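Local coordinates for protein levoglucosan dehydrogenase (PDB 6A3F) that catalyses the NAD(+)-dependent oxidation of levoglucosan to 3-dehydrolevoglucosan, working as a homotetramer of the Gfo/Idh/MocA family, at residues M21-V26 against L55-V60; Y153-A158 against G374-S379; A160-Y165 against D314-A319; V228-S233 against V268-R273. One frame throughout, in Å; residues are numbered along the deposited sequence.

Contact 1 (M21-V26 against L55-V60); sequences MQNLNV and LPVRKV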
loop_
_atom_site.group_PDB
_atom_site.type_symbol
_atom_site.label_atom_id
_atom_site.label_comp_id
_atom_site.label_asym_id
_atom_site.label_seq_id
_atom_site.Cartn_x
_atom_site.Cartn_y
_atom_site.Cartn_z
ATOM N N MET B 21 10.939 7.887 -45.044
ATOM C CA MET B 21 9.881 7.456 -44.052
ATOM C C MET B 21 8.504 7.482 -44.728
ATOM O O MET B 21 8.008 8.533 -45.129
ATOM C CB MET B 21 9.847 8.375 -42.826
ATOM C CG MET B 21 8.945 7.878 -41.694
ATOM S SD MET B 21 8.870 9.028 -40.290
ATOM C CE MET B 21 8.608 10.581 -41.149
ATOM N N GLN B 22 7.883 6.309 -44.823
ATOM C CA GLN B 22 6.662 6.150 -45.590
ATOM C C GLN B 22 5.447 6.536 -44.730
ATOM O O GLN B 22 5.383 6.263 -43.520
ATOM C CB GLN B 22 6.555 4.706 -46.092
ATOM C CG GLN B 22 5.684 4.557 -47.339
ATOM C CD GLN B 22 5.364 3.117 -47.668
ATOM O OE1 GLN B 22 6.112 2.205 -47.311
ATOM N NE2 GLN B 22 4.246 2.903 -48.354
ATOM N N ASN B 23 4.481 7.154 -45.385
ATOM C CA ASN B 23 3.136 7.292 -44.861
ATOM C C ASN B 23 2.393 5.954 -45.000
ATOM O O ASN B 23 2.410 5.356 -46.064
ATOM C CB ASN B 23 2.394 8.400 -45.585
ATOM C CG ASN B 23 2.897 9.778 -45.235
ATOM O OD1 ASN B 23 3.649 9.967 -44.288
ATOM N ND2 ASN B 23 2.454 10.765 -45.991
ATOM N N LEU B 24 1.798 5.448 -43.918
ATOM C CA LEU B 24 0.973 4.236 -43.958
ATOM C C LEU B 24 -0.465 4.610 -43.561
ATOM O O LEU B 24 -0.726 5.145 -42.462
ATOM C CB LEU B 24 1.552 3.159 -43.038
ATOM C CG LEU B 24 2.826 2.463 -43.518
ATOM C CD1 LEU B 24 3.427 1.667 -42.401
ATOM C CD2 LEU B 24 2.581 1.549 -44.713
ATOM N N ASN B 25 -1.387 4.356 -44.494
ATOM C CA ASN B 25 -2.758 4.777 -44.380
ATOM C C ASN B 25 -3.511 3.694 -43.603
ATOM O O ASN B 25 -3.571 2.534 -44.004
ATOM C CB ASN B 25 -3.387 5.054 -45.754
ATOM C CG ASN B 25 -2.826 6.279 -46.443
ATOM O OD1 ASN B 25 -2.603 7.310 -45.823
ATOM N ND2 ASN B 25 -2.649 6.201 -47.750
ATOM N N VAL B 26 -4.094 4.122 -42.492
ATOM C CA VAL B 26 -4.855 3.249 -41.597
ATOM C C VAL B 26 -6.342 3.415 -41.860
ATOM O O VAL B 26 -6.851 4.551 -41.863
ATOM C CB VAL B 26 -4.573 3.571 -40.112
ATOM C CG1 VAL B 26 -5.415 2.712 -39.185
ATOM C CG2 VAL B 26 -3.094 3.445 -39.794
ATOM N N LEU B 55 4.957 6.826 -40.709
ATOM C CA LEU B 55 4.022 7.841 -40.258
ATOM C C LEU B 55 2.590 7.323 -40.414
ATOM O O LEU B 55 2.103 7.223 -41.524
ATOM C CB LEU B 55 4.215 9.126 -41.072
ATOM C CG LEU B 55 5.174 10.149 -40.468
ATOM C CD1 LEU B 55 5.296 11.380 -41.358
ATOM C CD2 LEU B 55 4.725 10.530 -39.056
ATOM N N PRO B 56 1.919 7.020 -39.301
ATOM C CA PRO B 56 0.540 6.543 -39.436
ATOM C C PRO B 56 -0.339 7.699 -39.932
ATOM O O PRO B 56 -0.191 8.837 -39.485
ATOM C CB PRO B 56 0.131 6.079 -38.030
ATOM C CG PRO B 56 1.442 5.885 -37.305
ATOM C CD PRO B 56 2.372 6.916 -37.904
ATOM N N VAL B 57 -1.231 7.410 -40.869
ATOM C CA VAL B 57 -2.193 8.389 -41.314
ATOM C C VAL B 57 -3.587 7.822 -41.026
ATOM O O VAL B 57 -3.889 6.678 -41.382
ATOM C CB VAL B 57 -2.037 8.732 -42.816
ATOM C CG1 VAL B 57 -3.182 9.626 -43.286
ATOM C CG2 VAL B 57 -0.703 9.383 -43.154
ATOM N N ARG B 58 -4.410 8.622 -40.379
ATOM C CA ARG B 58 -5.746 8.243 -40.044
ATOM C C ARG B 58 -6.592 8.476 -41.300
ATOM O O ARG B 58 -7.183 9.526 -41.438
ATOM C CB ARG B 58 -6.263 9.054 -38.850
ATOM C CG ARG B 58 -5.479 8.825 -37.561
ATOM C CD ARG B 58 -5.763 9.815 -36.441
ATOM N NE ARG B 58 -4.934 11.009 -36.586
ATOM C CZ ARG B 58 -5.198 12.212 -36.099
ATOM N NH1 ARG B 58 -6.317 12.463 -35.440
ATOM N NH2 ARG B 58 -4.350 13.193 -36.345
ATOM N N LYS B 59 -6.606 7.491 -42.195
ATOM C CA LYS B 59 -7.075 7.729 -43.556
ATOM C C LYS B 59 -8.596 7.600 -43.607
ATOM O O LYS B 59 -9.293 8.505 -44.122
ATOM C CB LYS B 59 -6.400 6.772 -44.541
ATOM C CG LYS B 59 -6.679 7.093 -46.010
ATOM C CD LYS B 59 -6.284 8.506 -46.401
ATOM C CE LYS B 59 -6.133 8.645 -47.899
ATOM N NZ LYS B 59 -5.391 9.874 -48.270
ATOM N N VAL B 60 -9.112 6.498 -43.081
ATOM C CA VAL B 60 -10.544 6.222 -43.180
ATOM C C VAL B 60 -11.022 5.469 -41.936
ATOM O O VAL B 60 -10.312 4.634 -41.435
ATOM C CB VAL B 60 -10.837 5.418 -44.462
ATOM C CG1 VAL B 60 -10.237 4.029 -44.434
ATOM C CG2 VAL B 60 -12.319 5.343 -44.738
#
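The flat carboxamides of Asn23 and Asn25 lean over the neighbouring strand with their oxygens leading: Asn23 OD1 sits 3.4 Å from Leu55 CB, and Asn25 OD1 lies just as close to Val57 CB. Each amide runs alongside its apolar partner and points the same way. Asn25 swings its CG beside the backbone N (chi1 -69°), which brings the amide along the stem of Lys59, with Asn25 CB 3.7 Å from Lys59 CB; the polar ends go elsewhere, Asn25 ND2 to Asp93 O and Lys59 NZ to a salt bridge with Glu79. At the N-terminal end Met21 crosses Leu55 almost at a right angle, its CE pressed tightly on Leu55 CD1 at 3.4 Å. Beneath these side chains, backbone bonds alternate in parallel fashion, with Val57 N giving to Leu24 O and Val26 N to Val57 O, both 2.8 Å. Val26 O takes the regular next bond from Lys59 N at 3.0 Å and a second from Val60 N at 3.2 Å, consistent with the inverse gamma turn centred on Arg58. This is the first beta-alpha-beta crossover of the Rossmann domain. Its linking helix 35-48 packs Tyr42 on Val26 and Pro56, which Phe367 of helix 355-371 also touches; strand 23-30 continues the sheet toward strand 96-100, and strand 55-62 toward strand 80-82.

Contact 2 (Y153-A158 against G374-S379); sequences YRRTPA and GSVSPS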
loop_
_atom_site.group_PDB
_atom_site.type_symbol
_atom_site.label_atom_id
_atom_site.label_comp_id
_atom_site.label_asym_id
_atom_site.label_seq_id
_atom_site.Cartn_x
_atom_site.Cartn_y
_atom_site.Cartn_z
ATOM N N TYR B 153 -1.932 -4.822 -22.826
ATOM C CA TYR B 153 -1.474 -4.694 -21.472
ATOM C C TYR B 153 -0.101 -5.327 -21.297
ATOM O O TYR B 153 0.617 -4.938 -20.369
ATOM C CB TYR B 153 -2.450 -5.288 -20.463
ATOM C CG TYR B 153 -3.736 -4.528 -20.319
ATOM C CD1 TYR B 153 -3.757 -3.237 -19.816
ATOM C CD2 TYR B 153 -4.935 -5.096 -20.752
ATOM C CE1 TYR B 153 -4.947 -2.553 -19.678
ATOM C CE2 TYR B 153 -6.131 -4.407 -20.638
ATOM C CZ TYR B 153 -6.138 -3.146 -20.059
ATOM O OH TYR B 153 -7.308 -2.443 -19.903
ATOM N N ARG B 154 0.329 -6.216 -22.190
ATOM C CA ARG B 154 1.689 -6.744 -22.031
ATOM C C ARG B 154 2.749 -5.679 -22.373
ATOM O O ARG B 154 3.926 -5.916 -22.053
ATOM C CB ARG B 154 1.871 -8.032 -22.835
ATOM C CG ARG B 154 2.055 -7.815 -24.327
ATOM C CD ARG B 154 3.033 -8.756 -25.028
ATOM N NE ARG B 154 2.521 -10.122 -25.201
ATOM C CZ ARG B 154 3.109 -11.056 -25.958
ATOM N NH1 ARG B 154 4.218 -10.767 -26.613
ATOM N NH2 ARG B 154 2.616 -12.281 -26.026
ATOM N N ARG B 155 2.375 -4.557 -22.999
ATOM C CA ARG B 155 3.272 -3.496 -23.324
ATOM C C ARG B 155 3.190 -2.380 -22.257
ATOM O O ARG B 155 3.711 -1.295 -22.471
ATOM C CB ARG B 155 3.022 -2.974 -24.747
ATOM C CG ARG B 155 3.685 -3.865 -25.800
ATOM C CD ARG B 155 3.331 -3.564 -27.234
ATOM N NE ARG B 155 4.311 -4.185 -28.123
ATOM C CZ ARG B 155 4.324 -5.448 -28.535
ATOM N NH1 ARG B 155 3.380 -6.302 -28.173
ATOM N NH2 ARG B 155 5.307 -5.842 -29.344
ATOM N N THR B 156 2.537 -2.615 -21.119
ATOM C CA THR B 156 2.783 -1.803 -19.936
ATOM C C THR B 156 4.282 -1.919 -19.596
ATOM O O THR B 156 4.783 -3.033 -19.463
ATOM C CB THR B 156 1.958 -2.254 -18.727
ATOM O OG1 THR B 156 0.552 -2.387 -19.005
ATOM C CG2 THR B 156 2.116 -1.327 -17.536
ATOM N N PRO B 157 4.970 -0.778 -19.439
ATOM C CA PRO B 157 6.398 -0.898 -19.255
ATOM C C PRO B 157 6.756 -1.842 -18.102
ATOM O O PRO B 157 7.709 -2.595 -18.234
ATOM C CB PRO B 157 6.882 0.533 -19.071
ATOM C CG PRO B 157 5.932 1.291 -19.942
ATOM C CD PRO B 157 4.605 0.596 -19.717
ATOM N N ALA B 158 6.032 -1.801 -16.986
ATOM C CA ALA B 158 6.273 -2.672 -15.845
ATOM C C ALA B 158 6.238 -4.163 -16.222
ATOM O O ALA B 158 6.954 -4.962 -15.656
ATOM C CB ALA B 158 5.254 -2.366 -14.788
ATOM N N GLY B 374 9.266 -7.335 -40.984
ATOM C CA GLY B 374 9.359 -8.435 -40.020
ATOM C C GLY B 374 8.005 -8.747 -39.388
ATOM O O GLY B 374 6.954 -8.388 -39.930
ATOM N N SER B 375 8.041 -9.408 -38.249
ATOM C CA SER B 375 6.828 -9.773 -37.551
ATOM C C SER B 375 6.794 -9.181 -36.128
ATOM O O SER B 375 7.784 -8.681 -35.634
ATOM C CB SER B 375 6.699 -11.235 -37.522
ATOM O OG SER B 375 7.733 -11.756 -36.743
ATOM N N VAL B 376 5.628 -9.272 -35.496
ATOM C CA VAL B 376 5.413 -8.715 -34.201
ATOM C C VAL B 376 4.790 -9.769 -33.295
ATOM O O VAL B 376 4.155 -10.778 -33.743
ATOM C CB VAL B 376 4.568 -7.438 -34.294
ATOM C CG1 VAL B 376 3.098 -7.727 -34.529
ATOM C CG2 VAL B 376 4.786 -6.548 -33.095
ATOM N N SER B 377 5.014 -9.559 -31.992
ATOM C CA SER B 377 4.403 -10.373 -30.966
ATOM C C SER B 377 3.559 -9.487 -30.039
ATOM O O SER B 377 4.025 -8.381 -29.692
ATOM C CB SER B 377 5.489 -11.074 -30.182
ATOM O OG SER B 377 4.910 -12.035 -29.333
ATOM N N PRO B 378 2.344 -9.896 -29.653
ATOM C CA PRO B 378 1.632 -11.104 -30.121
ATOM C C PRO B 378 0.956 -10.980 -31.496
ATOM O O PRO B 378 0.277 -9.972 -31.804
ATOM C CB PRO B 378 0.592 -11.320 -29.021
ATOM C CG PRO B 378 0.222 -9.884 -28.611
ATOM C CD PRO B 378 1.455 -9.045 -28.862
ATOM N N SER B 379 1.133 -12.041 -32.290
ATOM C CA SER B 379 0.575 -12.126 -33.641
ATOM C C SER B 379 -0.750 -12.895 -33.622
ATOM O O SER B 379 -1.278 -13.295 -32.590
ATOM C CB SER B 379 1.562 -12.786 -34.571
ATOM O OG SER B 379 1.541 -14.200 -34.371
HETATM O O HOH W 1 3.981 -14.411 -27.241
HETATM O O HOH W 2 7.182 -8.097 -30.993
#
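Arg154 reaches over the ring of Pro378. From CB the chain leaves in the crowded position between backbone N and carbonyl carbon (chi1 77°) and bends twice more, so that Arg154 CD comes to 4.2 Å from Pro378 CD and Arg154 NE to 4.0 Å from that carbon. The guanidinium then lies with one face over Pro378, whose CD sits beneath its rim. At the tip, Arg154 NH1 donates to Ser377 OG at 3.1 Å, a bond tilted from the guanidinium plane, while NH2 gives to an in-plane water and forms a salt bridge with Asp216 of helix 206-221. The cis peptide between Ser377 and Pro378 belongs to the loop joining helices 355-371 and 380-399, and Pro378 is backbone-bonded to Val149 on the edge strand of the Rossmann sheet; the arginines thus meet this loop probably near the junction of the two domains, next to Tyr153, which binds levoglucosan. Arg155, extended from CG to NE, takes the neighbouring carbonyl end-on: its NH1 and NH2 both donate to Ser377 O, at 2.7 Å and 2.9 Å, with the oxygen in the guanidinium plane. Arg155 NE pairs with Asp365, and a second water accepts from Ser377 N and, weakly, from Arg155 NH2.

Contact 3 (A160-Y165 against D314-A319); sequences ALAKKY and DELQVA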
loop_
_atom_site.group_PDB
_atom_site.type_symbol
_atom_site.label_atom_id
_atom_site.label_comp_id
_atom_site.label_asym_id
_atom_site.label_seq_id
_atom_site.Cartn_x
_atom_site.Cartn_y
_atom_site.Cartn_z
ATOM N N ALA B 160 6.814 -5.429 -19.350
ATOM C CA ALA B 160 8.046 -5.652 -20.147
ATOM C C ALA B 160 9.273 -5.686 -19.229
ATOM O O ALA B 160 10.214 -6.394 -19.522
ATOM C CB ALA B 160 8.196 -4.580 -21.176
ATOM N N LEU B 161 9.277 -4.906 -18.155
ATOM C CA LEU B 161 10.349 -4.968 -17.141
ATOM C C LEU B 161 10.389 -6.347 -16.468
ATOM O O LEU B 161 11.465 -6.904 -16.196
ATOM C CB LEU B 161 10.106 -3.867 -16.100
ATOM C CG LEU B 161 11.137 -3.821 -14.968
ATOM C CD1 LEU B 161 12.533 -3.578 -15.538
ATOM C CD2 LEU B 161 10.800 -2.703 -13.987
ATOM N N ALA B 162 9.233 -6.883 -16.105
ATOM C CA ALA B 162 9.148 -8.254 -15.535
ATOM C C ALA B 162 9.784 -9.267 -16.503
ATOM O O ALA B 162 10.567 -10.170 -16.112
ATOM C CB ALA B 162 7.709 -8.627 -15.281
ATOM N N LYS B 163 9.454 -9.098 -17.769
ATOM C CA LYS B 163 10.028 -9.991 -18.810
ATOM C C LYS B 163 11.555 -9.855 -18.851
ATOM O O LYS B 163 12.280 -10.876 -18.918
ATOM C CB LYS B 163 9.414 -9.676 -20.170
ATOM C CG LYS B 163 9.997 -10.439 -21.349
ATOM C CD LYS B 163 9.701 -11.909 -21.289
ATOM C CE LYS B 163 10.026 -12.622 -22.594
ATOM N NZ LYS B 163 9.665 -14.047 -22.495
ATOM N N LYS B 164 12.048 -8.644 -18.690
ATOM C CA LYS B 164 13.476 -8.394 -18.761
ATOM C C LYS B 164 14.167 -9.125 -17.597
ATOM O O LYS B 164 15.193 -9.825 -17.805
ATOM C CB LYS B 164 13.779 -6.903 -18.749
ATOM C CG LYS B 164 15.269 -6.585 -18.657
ATOM C CD LYS B 164 15.601 -5.191 -18.265
ATOM C CE LYS B 164 17.082 -4.884 -18.455
ATOM N NZ LYS B 164 17.408 -3.468 -18.141
ATOM N N TYR B 165 13.637 -8.961 -16.385
ATOM C CA TYR B 165 14.161 -9.629 -15.223
ATOM C C TYR B 165 14.155 -11.135 -15.429
ATOM O O TYR B 165 15.117 -11.815 -15.093
ATOM C CB TYR B 165 13.356 -9.346 -13.943
ATOM C CG TYR B 165 13.363 -7.923 -13.426
ATOM C CD1 TYR B 165 14.331 -6.985 -13.756
ATOM C CD2 TYR B 165 12.333 -7.497 -12.589
ATOM C CE1 TYR B 165 14.325 -5.703 -13.211
ATOM C CE2 TYR B 165 12.284 -6.208 -12.077
ATOM C CZ TYR B 165 13.282 -5.304 -12.387
ATOM O OH TYR B 165 13.224 -4.031 -11.887
ATOM N N ASP B 314 2.308 1.926 -12.962
ATOM C CA ASP B 314 3.649 2.486 -12.955
ATOM C C ASP B 314 4.663 1.685 -12.157
ATOM O O ASP B 314 5.883 1.927 -12.304
ATOM C CB ASP B 314 3.656 3.919 -12.410
ATOM C CG ASP B 314 2.879 4.898 -13.301
ATOM O OD1 ASP B 314 3.427 5.314 -14.331
ATOM O OD2 ASP B 314 1.725 5.258 -12.922
ATOM N N GLU B 315 4.183 0.761 -11.344
ATOM C CA GLU B 315 4.934 0.022 -10.398
ATOM C C GLU B 315 5.135 -1.419 -10.848
ATOM O O GLU B 315 4.196 -2.069 -11.339
ATOM C CB GLU B 315 4.191 -0.089 -9.061
ATOM C CG GLU B 315 4.072 1.214 -8.327
ATOM C CD GLU B 315 3.186 1.164 -7.097
ATOM O OE1 GLU B 315 2.939 0.067 -6.553
ATOM O OE2 GLU B 315 2.767 2.237 -6.681
ATOM N N LEU B 316 6.326 -1.943 -10.536
ATOM C CA LEU B 316 6.572 -3.374 -10.473
ATOM C C LEU B 316 7.196 -3.729 -9.121
ATOM O O LEU B 316 8.099 -3.052 -8.708
ATOM C CB LEU B 316 7.504 -3.847 -11.593
ATOM C CG LEU B 316 7.585 -5.369 -11.727
ATOM C CD1 LEU B 316 6.274 -5.956 -12.269
ATOM C CD2 LEU B 316 8.723 -5.764 -12.663
ATOM N N GLN B 317 6.713 -4.765 -8.461
ATOM C CA GLN B 317 7.321 -5.208 -7.243
ATOM C C GLN B 317 8.233 -6.407 -7.541
ATOM O O GLN B 317 7.812 -7.362 -8.212
ATOM C CB GLN B 317 6.280 -5.548 -6.188
ATOM C CG GLN B 317 5.419 -4.347 -5.839
ATOM C CD GLN B 317 4.376 -4.678 -4.808
ATOM O OE1 GLN B 317 3.177 -4.560 -5.055
ATOM N NE2 GLN B 317 4.812 -5.069 -3.631
ATOM N N VAL B 318 9.431 -6.384 -6.982
ATOM C CA VAL B 318 10.366 -7.519 -7.193
ATOM C C VAL B 318 11.165 -7.763 -5.926
ATOM O O VAL B 318 11.617 -6.813 -5.322
ATOM C CB VAL B 318 11.285 -7.307 -8.401
ATOM C CG1 VAL B 318 12.106 -6.026 -8.349
ATOM C CG2 VAL B 318 12.164 -8.533 -8.669
ATOM N N ALA B 319 11.277 -9.043 -5.545
ATOM C CA ALA B 319 12.014 -9.461 -4.378
ATOM C C ALA B 319 13.138 -10.370 -4.870
ATOM O O ALA B 319 12.821 -11.333 -5.537
ATOM C CB ALA B 319 11.103 -10.173 -3.401
#
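One methyl, Leu316 CD2, receives three residues of the helix. Leu316 sets CG opposite its backbone N (chi1 -169°) and carries CD2 out toward the helix, leaning along the strand, so this branch does all of the closer touching. Leu316 CD2 comes to 3.9 Å from Leu161 CG, 4.0 Å from Ala162 CB and 3.6 Å from Tyr165 CE2, and it also approaches the helix backbone at Ala162 N. Leu161 crosses it at a slant, whereas Tyr165 slides past in the opposite direction. The tyrosine holds CG beside its own backbone N (chi1 -66°), which lays one ring face above Leu161 O a turn earlier and brings the CE2 side down to the strand. There Val318 comes from the opposite direction, with Val318 CG1 3.7 Å from Tyr165 CE2. Helix 157-167 thus packs on one face of the large sheet of the substrate-binding alpha/beta domain, running roughly along strand 315-320, with Ile306 of the adjoining strand beside Leu316 and Val318. No hydrogen bond joins the two segments. Their cohesion is purely apolar and buried, while the phenol at the ring's far end bonds to Asp326 O of the third subunit, so the same tyrosine serves both the core and the tetramer.

Contact 4 (V228-S233 against V268-R273); sequences VNAVLS and VMTMIR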
loop_
_atom_site.group_PDB
_atom_site.type_symbol
_atom_site.label_atom_id
_atom_site.label_comp_id
_atom_site.label_asym_id
_atom_site.label_seq_id
_atom_site.Cartn_x
_atom_site.Cartn_y
_atom_site.Cartn_z
ATOM N N VAL B 228 -5.042 -27.581 -18.773
ATOM C CA VAL B 228 -5.863 -26.761 -17.877
ATOM C C VAL B 228 -6.958 -27.584 -17.178
ATOM O O VAL B 228 -7.404 -28.652 -17.637
ATOM C CB VAL B 228 -6.492 -25.603 -18.676
ATOM C CG1 VAL B 228 -5.453 -24.657 -19.252
ATOM C CG2 VAL B 228 -7.398 -26.156 -19.791
ATOM N N ASN B 229 -7.460 -27.040 -16.066
ATOM C CA ASN B 229 -8.543 -27.636 -15.320
ATOM C C ASN B 229 -9.353 -26.498 -14.689
ATOM O O ASN B 229 -8.806 -25.693 -13.880
ATOM C CB ASN B 229 -8.028 -28.613 -14.262
ATOM C CG ASN B 229 -9.054 -29.630 -13.788
ATOM O OD1 ASN B 229 -10.204 -29.319 -13.535
ATOM N ND2 ASN B 229 -8.627 -30.865 -13.639
ATOM N N ALA B 230 -10.625 -26.369 -15.083
ATOM C CA ALA B 230 -11.315 -25.095 -14.883
ATOM C C ALA B 230 -12.709 -25.262 -14.285
ATOM O O ALA B 230 -13.326 -26.317 -14.322
ATOM C CB ALA B 230 -11.421 -24.320 -16.173
ATOM N N VAL B 231 -13.210 -24.127 -13.790
ATOM C CA VAL B 231 -14.587 -23.971 -13.380
ATOM C C VAL B 231 -15.090 -22.641 -13.934
ATOM O O VAL B 231 -14.470 -21.611 -13.686
ATOM C CB VAL B 231 -14.774 -24.012 -11.846
ATOM C CG1 VAL B 231 -16.229 -23.713 -11.446
ATOM C CG2 VAL B 231 -14.296 -25.321 -11.237
ATOM N N LEU B 232 -16.254 -22.655 -14.615
ATOM C CA LEU B 232 -16.917 -21.428 -15.049
ATOM C C LEU B 232 -18.169 -21.184 -14.213
ATOM O O LEU B 232 -18.923 -22.105 -13.944
ATOM C CB LEU B 232 -17.306 -21.562 -16.520
ATOM C CG LEU B 232 -16.164 -21.783 -17.489
ATOM C CD1 LEU B 232 -16.725 -22.221 -18.836
ATOM C CD2 LEU B 232 -15.325 -20.527 -17.652
ATOM N N SER B 233 -18.414 -19.937 -13.863
ATOM C CA SER B 233 -19.518 -19.587 -13.058
ATOM C C SER B 233 -20.265 -18.424 -13.702
ATOM O O SER B 233 -19.647 -17.525 -14.315
ATOM C CB SER B 233 -19.084 -19.241 -11.660
ATOM O OG SER B 233 -18.329 -20.289 -11.070
ATOM N N VAL B 268 -14.198 -17.148 -14.332
ATOM C CA VAL B 268 -13.471 -18.321 -14.681
ATOM C C VAL B 268 -12.324 -18.487 -13.680
ATOM O O VAL B 268 -11.648 -17.524 -13.351
ATOM C CB VAL B 268 -12.948 -18.277 -16.127
ATOM C CG1 VAL B 268 -12.086 -17.060 -16.420
ATOM C CG2 VAL B 268 -12.192 -19.552 -16.484
ATOM N N MET B 269 -12.148 -19.689 -13.147
ATOM C CA MET B 269 -10.851 -20.013 -12.565
ATOM C C MET B 269 -10.302 -21.281 -13.209
ATOM O O MET B 269 -11.059 -22.203 -13.534
ATOM C CB MET B 269 -10.916 -20.144 -11.038
ATOM C CG MET B 269 -11.647 -21.331 -10.491
ATOM S SD MET B 269 -11.738 -21.420 -8.654
ATOM C CE MET B 269 -13.108 -22.565 -8.480
ATOM N N THR B 270 -8.992 -21.307 -13.413
ATOM C CA THR B 270 -8.382 -22.475 -14.031
ATOM C C THR B 270 -7.020 -22.700 -13.389
ATOM O O THR B 270 -6.255 -21.715 -13.217
ATOM C CB THR B 270 -8.289 -22.323 -15.550
ATOM O OG1 THR B 270 -7.836 -23.578 -16.082
ATOM C CG2 THR B 270 -7.368 -21.207 -16.006
ATOM N N MET B 271 -6.714 -23.975 -13.092
ATOM C CA MET B 271 -5.345 -24.360 -12.798
ATOM C C MET B 271 -4.629 -24.666 -14.119
ATOM O O MET B 271 -5.257 -24.921 -15.167
ATOM C CB MET B 271 -5.276 -25.550 -11.850
ATOM C CG MET B 271 -6.069 -25.394 -10.555
ATOM S SD MET B 271 -5.737 -26.670 -9.302
ATOM C CE MET B 271 -6.657 -28.057 -9.988
ATOM N N ILE B 272 -3.300 -24.548 -14.128
ATOM C CA ILE B 272 -2.497 -24.635 -15.317
ATOM C C ILE B 272 -1.266 -25.486 -15.018
ATOM O O ILE B 272 -0.620 -25.351 -13.961
ATOM C CB ILE B 272 -2.033 -23.252 -15.790
ATOM C CG1 ILE B 272 -3.196 -22.286 -16.009
ATOM C CG2 ILE B 272 -1.092 -23.349 -16.996
ATOM C CD1 ILE B 272 -2.759 -20.844 -15.925
ATOM N N ARG B 273 -0.985 -26.399 -15.959
ATOM C CA ARG B 273 0.318 -26.990 -16.030
ATOM C C ARG B 273 1.005 -26.403 -17.256
ATOM O O ARG B 273 0.521 -26.528 -18.388
ATOM C CB ARG B 273 0.268 -28.523 -16.063
ATOM C CG ARG B 273 1.639 -29.137 -16.337
ATOM C CD ARG B 273 2.639 -29.044 -15.165
ATOM N NE ARG B 273 2.094 -29.835 -14.060
ATOM C CZ ARG B 273 2.680 -29.989 -12.885
ATOM N NH1 ARG B 273 3.891 -29.486 -12.684
ATOM N NH2 ARG B 273 2.035 -30.609 -11.923
#
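Met271 O is gripped from opposite faces of its carbonyl plane by Asn229 N at 3.2 Å, coming from above the plane, and by Thr270 OG1 at 3.0 Å. The threonine hydroxyl reaches it because OG1 stands opposite its own backbone N (chi1 -173°), placing the hydroxyl by the carbonyl of the following residue. A third, weaker approach comes from Val228 CA, whose C-H points at the same oxygen. The return bond of this pair, Met271 N to Asn229 O, is the shortest across the contact at 2.8 Å. Two residues on, Val231 and Met269 form the next hydrogen-bonded pair: Val231 N gives to Met269 O at 2.9 Å, and Met269 N gives to Val231 O at 3.1 Å. Between them Ala230 and Thr270 make a non-hydrogen-bonded pair, their CA atoms drawn in to 4.0 Å.

Side chains alternate between the two faces. On one, Leu232 lies beside Val268, with Leu232 CD2 tight against Val268 CG2 at 3.5 Å, while Val228 and Ala230 pack on Ile393 of helix 380-399. On the other, Met269, extended beyond CG, runs alongside Val231 and touches Val231 CB with its CE. This second face meets the fourth subunit, where Asn229 and Met271 pack on Met271 and Asn229 of that copy, and Val231 on its Trp402. Helix 380-399 on one face and the fourth subunit on the other is consistent with the open-faced C-terminal sheet of Gfo/Idh/MocA dehydrogenases, whose uncovered face commonly takes part in subunit association.

From the N terminus, contact 1 closes first, pairing the first two strands of the Rossmann domain, and it is complete before any other begins. Contact 2 opens just after the last Rossmann strand and is the last to close, spanning most of the substrate-binding domain to tie the turn just before helix 157-167 to the loop before helix 380-399. Contact 3 lies within that span and contact 4 within contact 3, so these three nest without crossing. Contacts 2 and 3 share helix 157-167 and touch through Ala158, Glu315 and Leu316. Contacts 3 and 4 involve the same mixed sheet, their centres about 26 Å apart, whereas contacts 1 and 4 lie on opposite sides of the chain's centre.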